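Local coordinates for protein archeaosine synthase QueF-Like (Pyrobaculum calidifontis, PDB 5K0P) that converts the nitrile group of preQ0-modified tRNA into a formamidine using free ammonium, the last step in making archaeosine, at residues G17-P22 and I60-L65; V34-R39 and V77-V82; Y81-V86 and E96-S101. One frame throughout, in Å; residues are numbered along the deposited sequence.

Contact 1 lies at one end of the chain's four-stranded antiparallel sheet and contact 2 at the other, on opposite sides of the molecule's centre, their own centres about 23 Å apart. Contact 3 sits between them, about 15 Å from contact 1 and 11 Å from contact 2, centre to centre. The sheet runs in sequence order, 10-20, 27-37, 81-90, 93-102. Contacts 2 and 3 flank strand 81-90 and share Tyr81 and Val82; along the chain, contacts 1 and 2 interleave, whereas contact 1 closes before contact 3 opens. Helix 62-77 starts in contact 1 with substrate-binding His62, packed on Val86 of contact 3, and ends in contact 2, so the substrate-binding end rests against the same sheet.

Contact 1 (G17-P22 and I60-L65); sequences GESVCP and ILHEEL
A mixed polar and apolar contact beside the active site joins the end of strand 10-20 to the loop and first turn of helix 62-77. Ser19 and His62 carry it. The ring NE2 of His62 donates to Ser19 OG at 2.8 Å; the hydroxyl lies at the ring edge, only 9° out of its plane, but the bond is bent, with 136° at the hydrogen. His62 has its CG anti to the carbonyl carbon (chi1 -66°), which swings the ring toward the strand, and ND1 at the other nitrogen is hydrogen-bonded to Ser88 OG, so both ring nitrogens are engaged, which restrains the ring's rotation. Phe30 meets the same ring edge-to-face. Water 1 takes a second bond from Ser19 OG and passes one on to Ile60 O at 2.7 Å, bridging the serine to the backbone ahead of the helix.

This is the pocket end of the tunnel fold, where active sites form between subunits: His62 and Glu63 help bind substrate in a site shared with an adjacent subunit, and Cys21, next along the chain from the strand, forms the thioimide intermediate; here its SG is covalently linked to a thiocyanate, probably from the crystallisation liquor. Around the polar centre, Ile60 N donates to Val20 O (3.2 Å). Ser19 CB rests on Ile60 CG2, and Leu65 CD1 lies 4.1 Å from that same CB. Farther along, the Pro22 ring sets CG against the Ile60 backbone and CD against Leu61 CD2 (4.0 Å). Leu61 is the N-cap, and its carbonyl oxygen accepts from both Glu64 N and Leu65 N.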
# COMPACT_ATOMS: atom_id res chain seq x y z
N GLY A 17 5.72 -5.41 22.22
CA GLY A 17 6.11 -5.45 23.62
C GLY A 17 6.64 -4.09 24.07
O GLY A 17 6.61 -3.13 23.29
N GLU A 18 7.12 -4.04 25.32
CA GLU A 18 7.73 -2.86 25.81
C GLU A 18 8.74 -3.16 26.91
O GLU A 18 8.65 -4.19 27.59
CB GLU A 18 6.70 -1.78 26.23
CG GLU A 18 5.98 -2.06 27.47
CD GLU A 18 5.04 -0.93 27.91
OE1 GLU A 18 5.10 -0.57 29.14
OE2 GLU A 18 4.23 -0.47 27.07
N SER A 19 9.72 -2.28 27.04
CA SER A 19 10.70 -2.36 28.12
C SER A 19 10.87 -0.93 28.61
O SER A 19 10.11 -0.03 28.22
CB SER A 19 11.98 -2.95 27.59
OG SER A 19 12.52 -2.23 26.48
N VAL A 20 11.87 -0.69 29.45
CA VAL A 20 12.22 0.64 29.89
C VAL A 20 13.67 0.95 29.41
O VAL A 20 14.60 0.17 29.61
CB VAL A 20 12.04 0.78 31.43
CG1 VAL A 20 12.42 2.21 31.84
CG2 VAL A 20 10.64 0.41 31.88
N CYS A 21 13.82 2.08 28.72
CA CYS A 21 15.10 2.49 28.18
C CYS A 21 16.01 2.91 29.37
O CYS A 21 15.62 3.81 30.15
CB CYS A 21 14.92 3.67 27.22
SG CYS A 21 16.45 4.46 26.72
N PRO A 22 17.18 2.24 29.54
CA PRO A 22 18.02 2.57 30.72
C PRO A 22 18.54 3.94 30.69
O PRO A 22 18.74 4.51 31.75
CB PRO A 22 19.21 1.63 30.61
CG PRO A 22 18.69 0.47 29.88
CD PRO A 22 17.65 0.99 28.90
N ILE A 60 16.35 -2.41 30.15
CA ILE A 60 17.17 -3.32 29.38
C ILE A 60 17.32 -2.76 28.00
O ILE A 60 16.32 -2.33 27.44
CB ILE A 60 16.54 -4.73 29.31
CG1 ILE A 60 17.47 -5.70 28.55
CG2 ILE A 60 15.10 -4.76 28.74
CD1 ILE A 60 17.00 -7.14 28.67
N LEU A 61 18.52 -2.73 27.46
CA LEU A 61 18.70 -2.25 26.06
C LEU A 61 18.08 -3.26 25.05
O LEU A 61 18.10 -4.47 25.32
CB LEU A 61 20.19 -2.14 25.71
CG LEU A 61 20.92 -1.13 26.53
CD1 LEU A 61 22.40 -1.36 26.29
CD2 LEU A 61 20.50 0.30 26.21
N HIS A 62 17.50 -2.77 23.94
CA HIS A 62 16.96 -3.75 22.96
C HIS A 62 18.00 -4.74 22.39
O HIS A 62 17.65 -5.90 22.09
CB HIS A 62 16.05 -3.09 21.89
CG HIS A 62 14.78 -2.51 22.47
ND1 HIS A 62 13.96 -1.62 21.79
CD2 HIS A 62 14.21 -2.68 23.69
CE1 HIS A 62 12.94 -1.28 22.56
NE2 HIS A 62 13.08 -1.90 23.73
N GLU A 63 19.24 -4.30 22.30
CA GLU A 63 20.30 -5.19 21.87
C GLU A 63 20.44 -6.39 22.81
O GLU A 63 20.79 -7.47 22.34
CB GLU A 63 21.66 -4.45 21.70
CG GLU A 63 22.27 -3.98 23.03
CD GLU A 63 23.34 -2.86 22.93
OE1 GLU A 63 24.51 -3.09 23.42
OE2 GLU A 63 23.04 -1.74 22.46
N GLU A 64 20.17 -6.19 24.11
CA GLU A 64 20.25 -7.25 25.14
C GLU A 64 18.99 -8.04 25.18
O GLU A 64 19.00 -9.24 25.37
CB GLU A 64 20.50 -6.66 26.55
CG GLU A 64 21.85 -6.06 26.67
CD GLU A 64 21.97 -5.05 27.83
OE1 GLU A 64 20.98 -4.63 28.54
OE2 GLU A 64 23.09 -4.61 28.00
N LEU A 65 17.89 -7.32 25.09
CA LEU A 65 16.59 -7.96 25.01
C LEU A 65 16.53 -9.00 23.91
O LEU A 65 16.10 -10.12 24.20
CB LEU A 65 15.45 -6.92 24.87
CG LEU A 65 14.00 -7.44 25.09
CD1 LEU A 65 13.10 -6.23 25.45
CD2 LEU A 65 13.45 -8.21 23.87
O HOH W 1 14.39 -0.65 26.69

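Contact 2 (V34-R39 and V77-V82); sequences VEYIPR and VNPPYV
Val77, at the end of helix 62-77, sets CG2 4.2 Å from Tyr36 CE2, just ahead of where strand 81-90 joins its antiparallel neighbour 27-37 in the tunnel-fold sheet. The tyrosine hydroxyl bonds to the backbone N of Leu43, a substrate-binding residue. Val77 O takes a hydrogen bond from water 2, which accepts from Arg39 N. Asn78, with positive phi, turns the chain out of helix 62-77. Pro79 sets CB against Tyr36 CD2 at 3.9 Å, the side chains crossing at about a right angle. At Pro80, CD sits over one face of the Arg39 guanidinium, offset toward its rim, while CG packs on Ile37 CB (4.0 Å). Tyr81, its CG anti to the backbone N (chi1 169°), sends its ring alongside strand 27-37; OH donates to Glu35 OE2 at 3.1 Å, meeting it on the anti side, 33° out of the carboxylate plane, and Glu35 OE1 forms a salt bridge with Arg12. A leucine for Tyr81 would probably leave Glu35 OE2 without this donor and the carboxylate held from the Arg12 side. Ile37 N donates to Tyr81 O at 3.0 Å. Val82 faces Tyr36 as an antiparallel non-hydrogen-bonded pair, its CG1 resting 4.1 Å from Val34 CG1.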
# COMPACT_ATOMS: atom_id res chain seq x y z
N VAL A 34 9.90 -13.69 16.23
CA VAL A 34 10.72 -14.88 16.46
C VAL A 34 10.40 -15.93 15.44
O VAL A 34 9.21 -16.21 15.11
CB VAL A 34 10.52 -15.37 17.90
CG1 VAL A 34 11.35 -16.59 18.23
CG2 VAL A 34 10.83 -14.22 18.84
N GLU A 35 11.45 -16.57 14.95
CA GLU A 35 11.23 -17.67 14.02
C GLU A 35 12.10 -18.80 14.47
O GLU A 35 13.21 -18.56 14.93
CB GLU A 35 11.41 -17.07 12.64
CG GLU A 35 12.34 -17.67 11.72
CD GLU A 35 12.57 -16.89 10.42
OE1 GLU A 35 11.73 -16.02 9.98
OE2 GLU A 35 13.63 -17.23 9.86
N TYR A 36 11.55 -20.00 14.50
CA TYR A 36 12.30 -21.19 14.90
C TYR A 36 11.85 -22.50 14.28
O TYR A 36 10.75 -22.62 13.79
CB TYR A 36 12.27 -21.30 16.46
CG TYR A 36 10.98 -21.79 17.00
CD1 TYR A 36 9.92 -20.93 17.11
CD2 TYR A 36 10.82 -23.14 17.38
CE1 TYR A 36 8.68 -21.40 17.61
CE2 TYR A 36 9.59 -23.62 17.89
CZ TYR A 36 8.52 -22.75 17.99
OH TYR A 36 7.26 -23.21 18.41
N ILE A 37 12.74 -23.50 14.30
CA ILE A 37 12.40 -24.85 13.84
C ILE A 37 12.18 -25.70 15.05
O ILE A 37 13.13 -25.89 15.85
CB ILE A 37 13.51 -25.48 13.00
CG1 ILE A 37 13.71 -24.63 11.78
CG2 ILE A 37 13.15 -26.95 12.58
CD1 ILE A 37 14.81 -25.09 10.90
N PRO A 38 10.95 -26.25 15.21
CA PRO A 38 10.67 -27.13 16.33
C PRO A 38 11.46 -28.41 16.17
O PRO A 38 11.71 -28.84 15.01
CB PRO A 38 9.18 -27.44 16.18
CG PRO A 38 8.63 -26.28 15.42
CD PRO A 38 9.73 -25.94 14.45
N ARG A 39 11.88 -28.97 17.34
CA ARG A 39 12.36 -30.34 17.45
C ARG A 39 11.60 -31.06 18.57
O ARG A 39 12.01 -31.06 19.75
CB ARG A 39 13.89 -30.43 17.71
CG ARG A 39 14.33 -31.92 17.69
CD ARG A 39 15.70 -32.23 18.31
NE ARG A 39 16.83 -31.75 17.51
CZ ARG A 39 17.61 -30.68 17.75
NH1 ARG A 39 18.59 -30.39 16.88
NH2 ARG A 39 17.45 -29.88 18.83
N VAL A 77 12.54 -24.72 24.39
CA VAL A 77 12.31 -25.80 23.40
C VAL A 77 13.49 -26.29 22.63
O VAL A 77 13.29 -27.06 21.73
CB VAL A 77 11.18 -25.44 22.38
CG1 VAL A 77 9.89 -25.10 23.09
CG2 VAL A 77 11.57 -24.26 21.52
N ASN A 78 14.70 -25.87 22.98
CA ASN A 78 15.93 -26.35 22.35
C ASN A 78 15.82 -26.59 20.87
O ASN A 78 16.01 -27.72 20.44
CB ASN A 78 16.41 -27.64 23.07
CG ASN A 78 16.60 -27.43 24.57
OD1 ASN A 78 15.68 -27.72 25.41
ND2 ASN A 78 17.77 -26.87 24.93
N PRO A 79 15.46 -25.54 20.08
CA PRO A 79 15.25 -25.74 18.66
C PRO A 79 16.57 -25.66 17.95
O PRO A 79 17.43 -24.98 18.45
CB PRO A 79 14.39 -24.53 18.28
CG PRO A 79 14.81 -23.51 19.21
CD PRO A 79 15.25 -24.14 20.46
N PRO A 80 16.75 -26.36 16.83
CA PRO A 80 18.03 -26.26 16.10
C PRO A 80 18.28 -24.94 15.40
O PRO A 80 19.40 -24.72 14.92
CB PRO A 80 17.88 -27.33 14.98
CG PRO A 80 16.43 -27.54 14.82
CD PRO A 80 15.86 -27.38 16.21
N TYR A 81 17.24 -24.11 15.27
CA TYR A 81 17.37 -22.79 14.67
C TYR A 81 16.36 -21.90 15.37
O TYR A 81 15.20 -22.28 15.55
CB TYR A 81 17.04 -22.78 13.15
CG TYR A 81 16.90 -21.39 12.55
CD1 TYR A 81 17.97 -20.55 12.47
CD2 TYR A 81 15.68 -20.94 12.06
CE1 TYR A 81 17.87 -19.30 11.93
CE2 TYR A 81 15.54 -19.67 11.52
CZ TYR A 81 16.64 -18.85 11.48
OH TYR A 81 16.47 -17.60 10.92
N VAL A 82 16.82 -20.72 15.73
CA VAL A 82 15.99 -19.61 16.30
C VAL A 82 16.58 -18.31 15.89
O VAL A 82 17.82 -18.13 15.94
CB VAL A 82 16.03 -19.54 17.84
CG1 VAL A 82 14.96 -18.59 18.43
CG2 VAL A 82 15.71 -20.84 18.37
O HOH W 2 11.69 -27.44 19.47
O HOH W 3 14.01 -29.79 21.08

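Contact 3 (Y81-V86 and E96-S101); sequences YVKVTV and EVVAES
In Lys83, CG lies opposite the backbone N (chi1 -178°), and Glu100 turns CG anti to its carbonyl carbon (chi1 -75°), which lays the two side chains side by side, pointing the same way, across the hairpin of strands 81-90 and 93-102. Their CG atoms meet at 3.8 Å, so it is methylene against methylene; the charged ends, Lys83 NZ and Glu100 OE1, stay 5.8 Å apart. Within the chain the hairpin supplies the last two strands of the tunnel-fold sheet, 93-102 being outermost. Segments 81-86 and 96-101 run antiparallel, their directions 166° apart, joined by six backbone hydrogen bonds, two in each of the pairs Val82-Ser101, Val84-Ala99 and Val86-Val97.

Between these pairs, alpha hydrogens point at carbonyl oxygens, as from Lys83 CA to Ala99 O at 3.3 Å. On the face of Lys83, Val98 fits between two neighbours: CG1 touches Lys83 CG at 3.7 Å and CG2 lies 3.8 Å from Thr85 OG1. The opposite face, with Val84, Val86 and Val97, is covered by helix 62-77 through Leu70, Ala66 and His62. Strand 93-102 also meets a second subunit: Glu96 and Val98 pair with a strand there, continuing the sheet across the interface, and Glu96 OE1 forms a salt bridge with Arg12 of that subunit. At the Ser101 end of the pairing, Glu100 OE1 comes to the edge of the Tyr81 ring, 4.0 Å from CE1, with carboxylate and ring nearly perpendicular.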
# COMPACT_ATOMS: atom_id res chain seq x y z
N TYR A 81 17.24 -24.11 15.27
CA TYR A 81 17.37 -22.79 14.67
C TYR A 81 16.36 -21.90 15.37
O TYR A 81 15.20 -22.28 15.55
CB TYR A 81 17.04 -22.78 13.15
CG TYR A 81 16.90 -21.39 12.55
CD1 TYR A 81 17.97 -20.55 12.47
CD2 TYR A 81 15.68 -20.94 12.06
CE1 TYR A 81 17.87 -19.30 11.93
CE2 TYR A 81 15.54 -19.67 11.52
CZ TYR A 81 16.64 -18.85 11.48
OH TYR A 81 16.47 -17.60 10.92
N VAL A 82 16.82 -20.72 15.73
CA VAL A 82 15.99 -19.61 16.30
C VAL A 82 16.58 -18.31 15.89
O VAL A 82 17.82 -18.13 15.94
CB VAL A 82 16.03 -19.54 17.84
CG1 VAL A 82 14.96 -18.59 18.43
CG2 VAL A 82 15.71 -20.84 18.37
N LYS A 83 15.70 -17.38 15.51
CA LYS A 83 16.06 -16.03 15.26
C LYS A 83 15.03 -15.12 15.89
O LYS A 83 13.82 -15.36 15.77
CB LYS A 83 16.15 -15.77 13.75
CG LYS A 83 16.57 -14.37 13.42
CD LYS A 83 16.85 -14.16 11.95
CE LYS A 83 15.54 -14.01 11.17
NZ LYS A 83 15.72 -13.60 9.74
N VAL A 84 15.54 -14.06 16.53
CA VAL A 84 14.77 -13.06 17.20
C VAL A 84 15.12 -11.69 16.65
O VAL A 84 16.28 -11.33 16.64
CB VAL A 84 15.10 -13.02 18.69
CG1 VAL A 84 14.30 -11.91 19.39
CG2 VAL A 84 14.83 -14.38 19.35
N THR A 85 14.10 -10.89 16.33
CA THR A 85 14.30 -9.62 15.73
C THR A 85 13.44 -8.65 16.50
O THR A 85 12.22 -8.88 16.64
CB THR A 85 13.90 -9.56 14.22
OG1 THR A 85 14.72 -10.48 13.41
CG2 THR A 85 14.19 -8.14 13.71
N VAL A 86 14.11 -7.63 17.05
CA VAL A 86 13.48 -6.57 17.85
C VAL A 86 13.60 -5.27 17.11
O VAL A 86 14.73 -4.87 16.84
CB VAL A 86 14.12 -6.48 19.24
CG1 VAL A 86 13.52 -5.34 20.03
CG2 VAL A 86 14.04 -7.82 19.95
N GLU A 96 16.69 -2.19 14.17
CA GLU A 96 16.38 -3.63 14.20
C GLU A 96 17.58 -4.35 14.68
O GLU A 96 18.69 -4.18 14.18
CB GLU A 96 16.00 -4.25 12.86
CG GLU A 96 14.87 -3.51 12.16
CD GLU A 96 14.46 -4.16 10.85
OE1 GLU A 96 14.96 -5.29 10.51
OE2 GLU A 96 13.66 -3.48 10.21
N VAL A 97 17.38 -5.15 15.70
CA VAL A 97 18.41 -5.93 16.27
C VAL A 97 18.04 -7.35 16.12
O VAL A 97 16.98 -7.76 16.57
CB VAL A 97 18.58 -5.61 17.80
CG1 VAL A 97 19.66 -6.52 18.31
CG2 VAL A 97 19.02 -4.19 18.03
N VAL A 98 18.97 -8.17 15.60
CA VAL A 98 18.70 -9.57 15.34
C VAL A 98 19.65 -10.41 16.23
O VAL A 98 20.89 -10.11 16.30
CB VAL A 98 18.93 -9.90 13.83
CG1 VAL A 98 18.70 -11.35 13.51
CG2 VAL A 98 18.14 -8.98 12.89
N ALA A 99 19.12 -11.48 16.80
CA ALA A 99 19.95 -12.52 17.38
C ALA A 99 19.55 -13.83 16.77
O ALA A 99 18.37 -14.06 16.49
CB ALA A 99 19.78 -12.57 18.89
N GLU A 100 20.53 -14.69 16.56
CA GLU A 100 20.34 -15.95 15.83
C GLU A 100 21.04 -17.03 16.54
O GLU A 100 22.04 -16.81 17.21
CB GLU A 100 21.03 -15.89 14.51
CG GLU A 100 20.32 -15.04 13.51
CD GLU A 100 20.77 -15.25 12.09
OE1 GLU A 100 20.54 -16.34 11.59
OE2 GLU A 100 21.31 -14.31 11.47
N SER A 101 20.59 -18.23 16.33
CA SER A 101 21.37 -19.39 16.72
C SER A 101 20.95 -20.60 15.88
O SER A 101 19.75 -20.90 15.83
CB SER A 101 21.11 -19.71 18.18
OG SER A 101 21.88 -20.83 18.53